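PDB 4S3I: DNA polymerase III subunit beta from Helicobacter pylori 26695, which serves as the sliding clamp of DNA replication, tethering DNA polymerases and other proteins to DNA and making synthesis processive. Local coordinates for residues P125-E130 with M161-K166. Numbering follows the deposited sequence.
Sequences PKVSIE and MQFDQK
Val127 sets one methyl squarely on the face of the Phe163 ring, a CH-pi contact with CG2 3.9 Å from the ring centroid and only 13° off the ring normal. That methyl stands anti to the backbone N of Val127, a setting (chi1 60°) that puts CG1 between N and the carbonyl carbon and lets CG2 reach the ring. Its nearest ring atoms are CG and CD1, so the methyl covers the root of the phenyl group as well as its centre. Ile129, two residues on along the same strand, comes to the far part of the ring instead: its CG2 lies 3.9 Å from Phe163 CE1, approaching obliquely, and its CD1 follows at 4.1 Å from the same carbon. With CG anti to its own carbonyl carbon (chi1 -66°), Phe163 turns its ring toward strand 127-131. The CA atoms of Val127 and Phe163 are 8.3 Å from each other, a gap that the side chains span. Strands 127-131 and 158-164 belong to two different antiparallel sheets, which pack together here in the central domain of the clamp. Ile197 touches both Val127 and Phe163, and Ile190 both Ile129 and Phe163, while Ser221 pairs with both Lys126 and Val127 in a classic beta bulge at the start of strand 127-131. All three touching side chains are buried, and the chemistry is wholly apolar: dispersion and a methyl-to-ring contact join the sheets at this point, so cohesion here probably rests on close fit and exclusion of water.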
loop_
_atom_site.group_PDB
_atom_site.type_symbol
_atom_site.label_atom_id
_atom_site.label_comp_id
_atom_site.label_asym_id
_atom_site.label_seq_id
_atom_site.Cartn_x
_atom_site.Cartn_y
_atom_site.Cartn_z
ATOM N N PRO A 125 -5.122 -9.007 -40.174
ATOM C CA PRO A 125 -5.773 -7.791 -39.669
ATOM C C PRO A 125 -6.803 -7.257 -40.657
ATOM O O PRO A 125 -6.585 -7.348 -41.868
ATOM C CB PRO A 125 -4.610 -6.795 -39.540
ATOM C CG PRO A 125 -3.331 -7.630 -39.672
ATOM C CD PRO A 125 -3.719 -8.773 -40.559
ATOM N N LYS A 126 -7.913 -6.731 -40.147
ATOM C CA LYS A 126 -8.906 -6.056 -40.977
ATOM C C LYS A 126 -8.720 -4.564 -40.795
ATOM O O LYS A 126 -9.131 -3.760 -41.626
ATOM C CB LYS A 126 -10.324 -6.429 -40.547
ATOM C CG LYS A 126 -10.680 -7.883 -40.758
ATOM C CD LYS A 126 -12.180 -8.098 -40.630
ATOM C CE LYS A 126 -12.561 -9.527 -40.979
ATOM N NZ LYS A 126 -13.983 -9.633 -41.407
ATOM N N VAL A 127 -8.116 -4.202 -39.676
ATOM C CA VAL A 127 -7.841 -2.804 -39.404
ATOM C C VAL A 127 -6.510 -2.690 -38.694
ATOM O O VAL A 127 -6.148 -3.548 -37.883
ATOM C CB VAL A 127 -8.968 -2.147 -38.572
ATOM C CG1 VAL A 127 -9.128 -2.858 -37.238
ATOM C CG2 VAL A 127 -8.688 -0.659 -38.347
ATOM N N SER A 128 -5.757 -1.650 -39.026
ATOM C CA SER A 128 -4.486 -1.444 -38.362
ATOM C C SER A 128 -4.177 0.037 -38.297
ATOM O O SER A 128 -4.517 0.795 -39.211
ATOM C CB SER A 128 -3.364 -2.168 -39.096
ATOM O OG SER A 128 -2.931 -1.416 -40.206
ATOM N N ILE A 129 -3.545 0.437 -37.201
ATOM C CA ILE A 129 -2.990 1.770 -37.069
ATOM C C ILE A 129 -1.590 1.714 -36.461
ATOM O O ILE A 129 -1.232 0.761 -35.752
ATOM C CB ILE A 129 -3.884 2.676 -36.210
ATOM C CG1 ILE A 129 -4.174 2.022 -34.858
ATOM C CG2 ILE A 129 -5.185 2.996 -36.929
ATOM C CD1 ILE A 129 -4.744 3.013 -33.840
ATOM N N GLU A 130 -0.804 2.739 -36.769
ATOM C CA GLU A 130 0.501 2.931 -36.172
ATOM C C GLU A 130 0.323 4.110 -35.237
ATOM O O GLU A 130 -0.203 5.147 -35.644
ATOM C CB GLU A 130 1.540 3.256 -37.254
ATOM C CG GLU A 130 2.695 2.252 -37.363
ATOM C CD GLU A 130 2.282 0.904 -37.956
ATOM O OE1 GLU A 130 1.078 0.712 -38.236
ATOM O OE2 GLU A 130 3.162 0.033 -38.146
ATOM N N MET A 161 -13.451 1.149 -29.309
ATOM C CA MET A 161 -12.623 1.828 -30.304
ATOM C C MET A 161 -13.361 1.785 -31.625
ATOM O O MET A 161 -13.520 0.715 -32.226
ATOM C CB MET A 161 -11.251 1.160 -30.441
ATOM C CG MET A 161 -10.393 1.262 -29.184
ATOM S SD MET A 161 -8.892 0.283 -29.322
ATOM C CE MET A 161 -7.910 1.311 -30.434
ATOM N N GLN A 162 -13.829 2.944 -32.069
ATOM C CA GLN A 162 -14.586 3.029 -33.311
ATOM C C GLN A 162 -13.739 3.683 -34.396
ATOM O O GLN A 162 -13.331 4.846 -34.261
ATOM C CB GLN A 162 -15.866 3.834 -33.093
ATOM C CG GLN A 162 -16.886 3.746 -34.223
ATOM C CD GLN A 162 -18.231 4.344 -33.821
ATOM O OE1 GLN A 162 -19.149 3.626 -33.416
ATOM N NE2 GLN A 162 -18.344 5.666 -33.917
ATOM N N PHE A 163 -13.462 2.930 -35.458
ATOM C CA PHE A 163 -12.617 3.411 -36.548
ATOM C C PHE A 163 -13.462 3.914 -37.703
ATOM O O PHE A 163 -14.305 3.179 -38.227
ATOM C CB PHE A 163 -11.714 2.287 -37.065
ATOM C CG PHE A 163 -10.697 1.810 -36.065
ATOM C CD1 PHE A 163 -9.439 2.397 -36.002
ATOM C CD2 PHE A 163 -10.989 0.766 -35.201
ATOM C CE1 PHE A 163 -8.488 1.957 -35.087
ATOM C CE2 PHE A 163 -10.044 0.324 -34.269
ATOM C CZ PHE A 163 -8.790 0.919 -34.220
ATOM N N ASP A 164 -13.234 5.162 -38.099
ATOM C CA ASP A 164 -13.813 5.699 -39.334
ATOM C C ASP A 164 -12.688 5.908 -40.345
ATOM O O ASP A 164 -11.975 6.918 -40.287
ATOM C CB ASP A 164 -14.535 7.030 -39.064
ATOM C CG ASP A 164 -15.259 7.577 -40.295
ATOM O OD1 ASP A 164 -14.694 7.573 -41.414
ATOM O OD2 ASP A 164 -16.410 8.023 -40.134
ATOM N N GLN A 165 -12.535 4.961 -41.269
ATOM C CA GLN A 165 -11.471 5.017 -42.269
ATOM C C GLN A 165 -11.600 6.256 -43.158
ATOM O O GLN A 165 -10.600 6.900 -43.480
ATOM C CB GLN A 165 -11.445 3.726 -43.107
ATOM C CG GLN A 165 -11.035 3.897 -44.584
ATOM C CD GLN A 165 -9.528 3.940 -44.790
ATOM O OE1 GLN A 165 -8.993 4.898 -45.354
ATOM N NE2 GLN A 165 -8.839 2.891 -44.347
ATOM N N LYS A 166 -12.829 6.599 -43.534
ATOM C CA LYS A 166 -13.053 7.692 -44.478
ATOM C C LYS A 166 -12.585 9.020 -43.909
ATOM O O LYS A 166 -11.914 9.807 -44.585
ATOM C CB LYS A 166 -14.533 7.806 -44.849
ATOM C CG LYS A 166 -14.774 7.935 -46.343
ATOM C CD LYS A 166 -14.730 6.563 -47.012
ATOM C CE LYS A 166 -13.753 6.505 -48.184
ATOM N NZ LYS A 166 -12.335 6.385 -47.736
#